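Long-range contact in uricase (Bacillus fastidiosus, PDB 4R8X), which catalyses the oxidation of urate to 5-hydroxyisourate, the first step of urate degradation to (S)-allantoin: residues L65-H79 / F91-H105. Numbering follows the deposited sequence.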
# COMPACT_ATOMS: atom_id res chain seq x y z
N LEU D 65 -20.46 -6.20 31.04
CA LEU D 65 -21.13 -6.96 29.99
C LEU D 65 -20.30 -6.95 28.72
O LEU D 65 -20.81 -7.21 27.62
CB LEU D 65 -22.52 -6.39 29.72
CG LEU D 65 -23.56 -6.67 30.80
CD1 LEU D 65 -24.90 -6.05 30.42
CD2 LEU D 65 -23.69 -8.18 31.02
N VAL D 66 -19.01 -6.67 28.86
CA VAL D 66 -18.13 -6.59 27.71
C VAL D 66 -17.41 -7.91 27.48
O VAL D 66 -16.59 -8.34 28.29
CB VAL D 66 -17.12 -5.44 27.85
CG1 VAL D 66 -16.12 -5.46 26.68
CG2 VAL D 66 -17.85 -4.11 27.91
N VAL D 67 -17.75 -8.58 26.38
CA VAL D 67 -16.94 -9.68 25.89
C VAL D 67 -15.65 -9.05 25.36
O VAL D 67 -15.70 -8.13 24.53
CB VAL D 67 -17.66 -10.43 24.75
CG1 VAL D 67 -16.78 -11.55 24.20
CG2 VAL D 67 -19.02 -10.96 25.24
N ALA D 68 -14.51 -9.53 25.83
CA ALA D 68 -13.22 -8.97 25.41
C ALA D 68 -13.01 -9.24 23.92
O ALA D 68 -13.37 -10.30 23.43
CB ALA D 68 -12.09 -9.56 26.23
N THR D 69 -12.44 -8.27 23.20
CA THR D 69 -12.25 -8.46 21.76
C THR D 69 -11.35 -9.67 21.47
O THR D 69 -11.59 -10.42 20.51
CB THR D 69 -11.74 -7.17 21.02
OG1 THR D 69 -10.41 -6.85 21.45
CG2 THR D 69 -12.68 -5.99 21.27
N ASP D 70 -10.35 -9.89 22.31
CA ASP D 70 -9.49 -11.05 22.17
C ASP D 70 -10.30 -12.34 22.30
O ASP D 70 -10.06 -13.32 21.59
CB ASP D 70 -8.36 -10.99 23.19
CG ASP D 70 -7.45 -12.19 23.11
OD1 ASP D 70 -6.56 -12.19 22.24
OD2 ASP D 70 -7.61 -13.12 23.93
N SER D 71 -11.27 -12.34 23.21
CA SER D 71 -12.16 -13.48 23.36
C SER D 71 -13.00 -13.72 22.12
O SER D 71 -13.28 -14.86 21.77
CB SER D 71 -13.06 -13.29 24.58
OG SER D 71 -12.27 -13.14 25.74
N MET D 72 -13.40 -12.64 21.45
CA MET D 72 -14.13 -12.77 20.19
C MET D 72 -13.30 -13.46 19.13
O MET D 72 -13.80 -14.29 18.37
CB MET D 72 -14.56 -11.42 19.64
CG MET D 72 -15.44 -10.61 20.55
SD MET D 72 -15.85 -9.06 19.74
CE MET D 72 -16.20 -8.08 21.17
N LYS D 73 -12.02 -13.10 19.08
CA LYS D 73 -11.09 -13.71 18.16
C LYS D 73 -10.98 -15.21 18.43
O LYS D 73 -11.07 -16.01 17.50
CB LYS D 73 -9.72 -13.02 18.28
CG LYS D 73 -8.59 -13.76 17.59
CD LYS D 73 -7.23 -13.25 18.05
CE LYS D 73 -6.99 -13.55 19.53
NZ LYS D 73 -6.67 -14.97 19.83
N ASN D 74 -10.83 -15.59 19.70
CA ASN D 74 -10.77 -17.00 20.07
C ASN D 74 -12.05 -17.74 19.69
O ASN D 74 -12.01 -18.86 19.20
CB ASN D 74 -10.53 -17.17 21.58
CG ASN D 74 -9.17 -16.67 22.02
OD1 ASN D 74 -8.23 -16.62 21.23
ND2 ASN D 74 -9.05 -16.33 23.31
N PHE D 75 -13.19 -17.09 19.92
CA PHE D 75 -14.49 -17.65 19.58
C PHE D 75 -14.55 -18.02 18.09
O PHE D 75 -14.96 -19.13 17.73
CB PHE D 75 -15.57 -16.63 19.92
CG PHE D 75 -16.98 -17.18 19.94
CD1 PHE D 75 -17.73 -17.25 18.78
CD2 PHE D 75 -17.57 -17.56 21.14
CE1 PHE D 75 -19.04 -17.72 18.80
CE2 PHE D 75 -18.87 -18.03 21.17
CZ PHE D 75 -19.61 -18.11 20.01
N ILE D 76 -14.14 -17.09 17.23
CA ILE D 76 -14.24 -17.31 15.80
C ILE D 76 -13.31 -18.43 15.39
O ILE D 76 -13.69 -19.35 14.68
CB ILE D 76 -13.91 -16.02 15.02
CG1 ILE D 76 -14.97 -14.94 15.29
CG2 ILE D 76 -13.77 -16.31 13.51
CD1 ILE D 76 -14.52 -13.55 14.87
N GLN D 77 -12.08 -18.35 15.88
CA GLN D 77 -11.08 -19.33 15.50
C GLN D 77 -11.47 -20.75 15.94
O GLN D 77 -11.26 -21.72 15.21
CB GLN D 77 -9.70 -18.90 16.01
CG GLN D 77 -9.17 -17.68 15.22
CD GLN D 77 -7.95 -17.04 15.84
OE1 GLN D 77 -7.60 -17.33 16.98
NE2 GLN D 77 -7.30 -16.15 15.09
N ARG D 78 -12.09 -20.89 17.11
CA ARG D 78 -12.51 -22.21 17.55
C ARG D 78 -13.70 -22.72 16.76
O ARG D 78 -13.81 -23.92 16.48
CB ARG D 78 -12.79 -22.21 19.05
CG ARG D 78 -11.50 -22.16 19.83
CD ARG D 78 -11.72 -22.00 21.30
NE ARG D 78 -10.64 -21.24 21.90
CZ ARG D 78 -10.61 -20.90 23.18
NH1 ARG D 78 -11.59 -21.28 23.98
NH2 ARG D 78 -9.59 -20.19 23.66
N HIS D 79 -14.61 -21.83 16.38
CA HIS D 79 -15.72 -22.25 15.55
C HIS D 79 -15.31 -22.62 14.13
O HIS D 79 -16.00 -23.39 13.47
CB HIS D 79 -16.86 -21.22 15.59
CG HIS D 79 -17.65 -21.28 16.85
ND1 HIS D 79 -17.21 -20.74 18.03
CD2 HIS D 79 -18.83 -21.89 17.13
CE1 HIS D 79 -18.09 -20.98 18.99
NE2 HIS D 79 -19.09 -21.68 18.47
N PHE D 91 -20.45 -20.38 7.16
CA PHE D 91 -19.62 -20.19 8.33
C PHE D 91 -19.98 -18.92 9.10
O PHE D 91 -20.09 -18.95 10.32
CB PHE D 91 -18.15 -20.15 7.95
CG PHE D 91 -17.23 -19.91 9.11
CD1 PHE D 91 -17.19 -20.81 10.17
CD2 PHE D 91 -16.43 -18.78 9.17
CE1 PHE D 91 -16.36 -20.60 11.26
CE2 PHE D 91 -15.60 -18.55 10.24
CZ PHE D 91 -15.55 -19.47 11.30
N LEU D 92 -20.19 -17.80 8.40
CA LEU D 92 -20.50 -16.55 9.07
C LEU D 92 -21.83 -16.63 9.83
O LEU D 92 -21.93 -16.15 10.96
CB LEU D 92 -20.51 -15.38 8.07
CG LEU D 92 -19.19 -15.09 7.36
CD1 LEU D 92 -19.31 -13.76 6.64
CD2 LEU D 92 -17.98 -15.10 8.31
N GLN D 93 -22.84 -17.23 9.22
CA GLN D 93 -24.11 -17.35 9.93
C GLN D 93 -23.99 -18.25 11.16
O GLN D 93 -24.54 -17.94 12.21
CB GLN D 93 -25.24 -17.85 9.03
CG GLN D 93 -26.57 -17.84 9.74
CD GLN D 93 -27.73 -18.10 8.81
OE1 GLN D 93 -27.61 -17.98 7.60
NE2 GLN D 93 -28.86 -18.47 9.39
N TYR D 94 -23.26 -19.35 11.01
CA TYR D 94 -22.95 -20.27 12.10
C TYR D 94 -22.34 -19.53 13.29
O TYR D 94 -22.76 -19.70 14.43
CB TYR D 94 -22.02 -21.36 11.57
CG TYR D 94 -21.41 -22.32 12.57
CD1 TYR D 94 -22.19 -23.23 13.28
CD2 TYR D 94 -20.03 -22.38 12.74
CE1 TYR D 94 -21.61 -24.13 14.16
CE2 TYR D 94 -19.45 -23.27 13.61
CZ TYR D 94 -20.23 -24.14 14.32
OH TYR D 94 -19.65 -25.03 15.19
N VAL D 95 -21.34 -18.69 13.01
CA VAL D 95 -20.67 -17.92 14.06
C VAL D 95 -21.57 -16.87 14.72
O VAL D 95 -21.58 -16.75 15.94
CB VAL D 95 -19.37 -17.28 13.54
CG1 VAL D 95 -18.77 -16.31 14.56
CG2 VAL D 95 -18.35 -18.36 13.17
N CYS D 96 -22.31 -16.12 13.91
CA CYS D 96 -23.27 -15.14 14.42
C CYS D 96 -24.25 -15.79 15.39
O CYS D 96 -24.48 -15.28 16.49
CB CYS D 96 -24.09 -14.54 13.27
SG CYS D 96 -23.22 -13.38 12.20
N GLU D 97 -24.83 -16.90 14.97
CA GLU D 97 -25.83 -17.57 15.80
C GLU D 97 -25.19 -18.10 17.07
O GLU D 97 -25.78 -18.03 18.15
CB GLU D 97 -26.50 -18.68 15.00
CG GLU D 97 -27.44 -18.09 13.96
CD GLU D 97 -27.96 -19.08 12.93
OE1 GLU D 97 -27.39 -20.19 12.78
OE2 GLU D 97 -28.96 -18.74 12.27
N ALA D 98 -23.96 -18.59 16.96
CA ALA D 98 -23.24 -19.11 18.12
C ALA D 98 -22.97 -18.02 19.15
O ALA D 98 -23.15 -18.23 20.35
CB ALA D 98 -21.94 -19.77 17.67
N PHE D 99 -22.53 -16.84 18.68
CA PHE D 99 -22.33 -15.71 19.59
C PHE D 99 -23.64 -15.39 20.33
O PHE D 99 -23.64 -15.19 21.55
CB PHE D 99 -21.87 -14.46 18.82
CG PHE D 99 -20.37 -14.31 18.69
CD1 PHE D 99 -19.57 -14.12 19.80
CD2 PHE D 99 -19.79 -14.28 17.43
CE1 PHE D 99 -18.20 -13.95 19.67
CE2 PHE D 99 -18.42 -14.10 17.29
CZ PHE D 99 -17.62 -13.94 18.41
N LEU D 100 -24.75 -15.34 19.60
CA LEU D 100 -26.04 -15.00 20.21
C LEU D 100 -26.48 -16.06 21.21
O LEU D 100 -27.11 -15.73 22.22
CB LEU D 100 -27.10 -14.78 19.14
CG LEU D 100 -26.93 -13.49 18.34
CD1 LEU D 100 -27.88 -13.45 17.16
CD2 LEU D 100 -27.11 -12.27 19.23
N ALA D 101 -26.15 -17.32 20.95
CA ALA D 101 -26.53 -18.39 21.87
C ALA D 101 -25.72 -18.29 23.15
O ALA D 101 -26.22 -18.58 24.24
CB ALA D 101 -26.32 -19.75 21.22
N LYS D 102 -24.46 -17.88 23.01
CA LYS D 102 -23.56 -17.81 24.16
C LYS D 102 -23.82 -16.58 25.04
O LYS D 102 -23.74 -16.67 26.26
CB LYS D 102 -22.10 -17.81 23.68
CG LYS D 102 -21.08 -17.77 24.79
CD LYS D 102 -21.25 -18.93 25.74
CE LYS D 102 -20.09 -18.98 26.72
NZ LYS D 102 -20.22 -20.16 27.59
N TYR D 103 -24.15 -15.45 24.42
CA TYR D 103 -24.23 -14.18 25.14
C TYR D 103 -25.62 -13.56 25.02
O TYR D 103 -25.93 -12.89 24.04
CB TYR D 103 -23.15 -13.22 24.63
CG TYR D 103 -21.76 -13.78 24.81
CD1 TYR D 103 -21.23 -13.95 26.08
CD2 TYR D 103 -20.99 -14.18 23.72
CE1 TYR D 103 -19.96 -14.48 26.27
CE2 TYR D 103 -19.71 -14.71 23.90
CZ TYR D 103 -19.21 -14.86 25.18
OH TYR D 103 -17.96 -15.40 25.37
N SER D 104 -26.43 -13.77 26.04
CA SER D 104 -27.84 -13.39 26.01
C SER D 104 -28.05 -11.88 25.96
O SER D 104 -29.10 -11.42 25.52
CB SER D 104 -28.56 -13.97 27.23
OG SER D 104 -28.00 -13.43 28.42
N HIS D 105 -27.05 -11.12 26.40
CA HIS D 105 -27.15 -9.66 26.45
C HIS D 105 -26.90 -8.97 25.11
O HIS D 105 -27.05 -7.75 24.99
CB HIS D 105 -26.19 -9.11 27.50
CG HIS D 105 -24.75 -9.35 27.16
ND1 HIS D 105 -24.12 -10.55 27.41
CD2 HIS D 105 -23.82 -8.55 26.60
CE1 HIS D 105 -22.87 -10.48 27.01
NE2 HIS D 105 -22.65 -9.27 26.52
O HOH W 1 -20.39 -7.97 25.05
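The carbonyl oxygen of Phe-75, the residue whose ring stacks on Phe-99, is gripped twice by His-79: by its backbone N and by its side-chain ND1, 2.8 Å from Phe-75 O, which reach the oxygen from opposite faces of its plane. The ND1 bond fixes the imidazole's rotation, laying His-79 CE1 over one face of the Phe-75 ring, toward its rim, and His-79 NE2 lies 3.5 Å from Ala-98 CB. The opposite face of Phe-75 stacks on Phe-99, centroids 3.9 Å apart and planes at 16°, with Phe-75 CD1 above the centre of the Phe-99 ring. With CG anti to the backbone N (chi1 -166°), Phe-75 enters as a knob among Val-95, Ala-98, Phe-99 and Lys-102. Ile-76 CG1 meets the edge of Phe-99, 4.1 Å from CE2. Replacing Phe-99 with alanine would probably open a gap against the stacked face of Phe-75 and leave Ile-76 without that edge. The His-79 ring turns an edge toward the face of Tyr-94 in an offset edge-to-face pair. Where the chain enters helix 69-82 and leaves helix 88-102, Val-67 CG2 makes a CH-pi contact over the Tyr-103 ring, 3.7 Å from its centroid. Tyr-103 OH hydrogen-bonds Asp-185 of a second subunit. Helix segments 69-79 and 91-102, at 129°, pack on the antiparallel sheet, as in the tunnelling fold (T-fold) of uricases, Ile-76 and Phe-99 resting on Val-47 of strand 40-50.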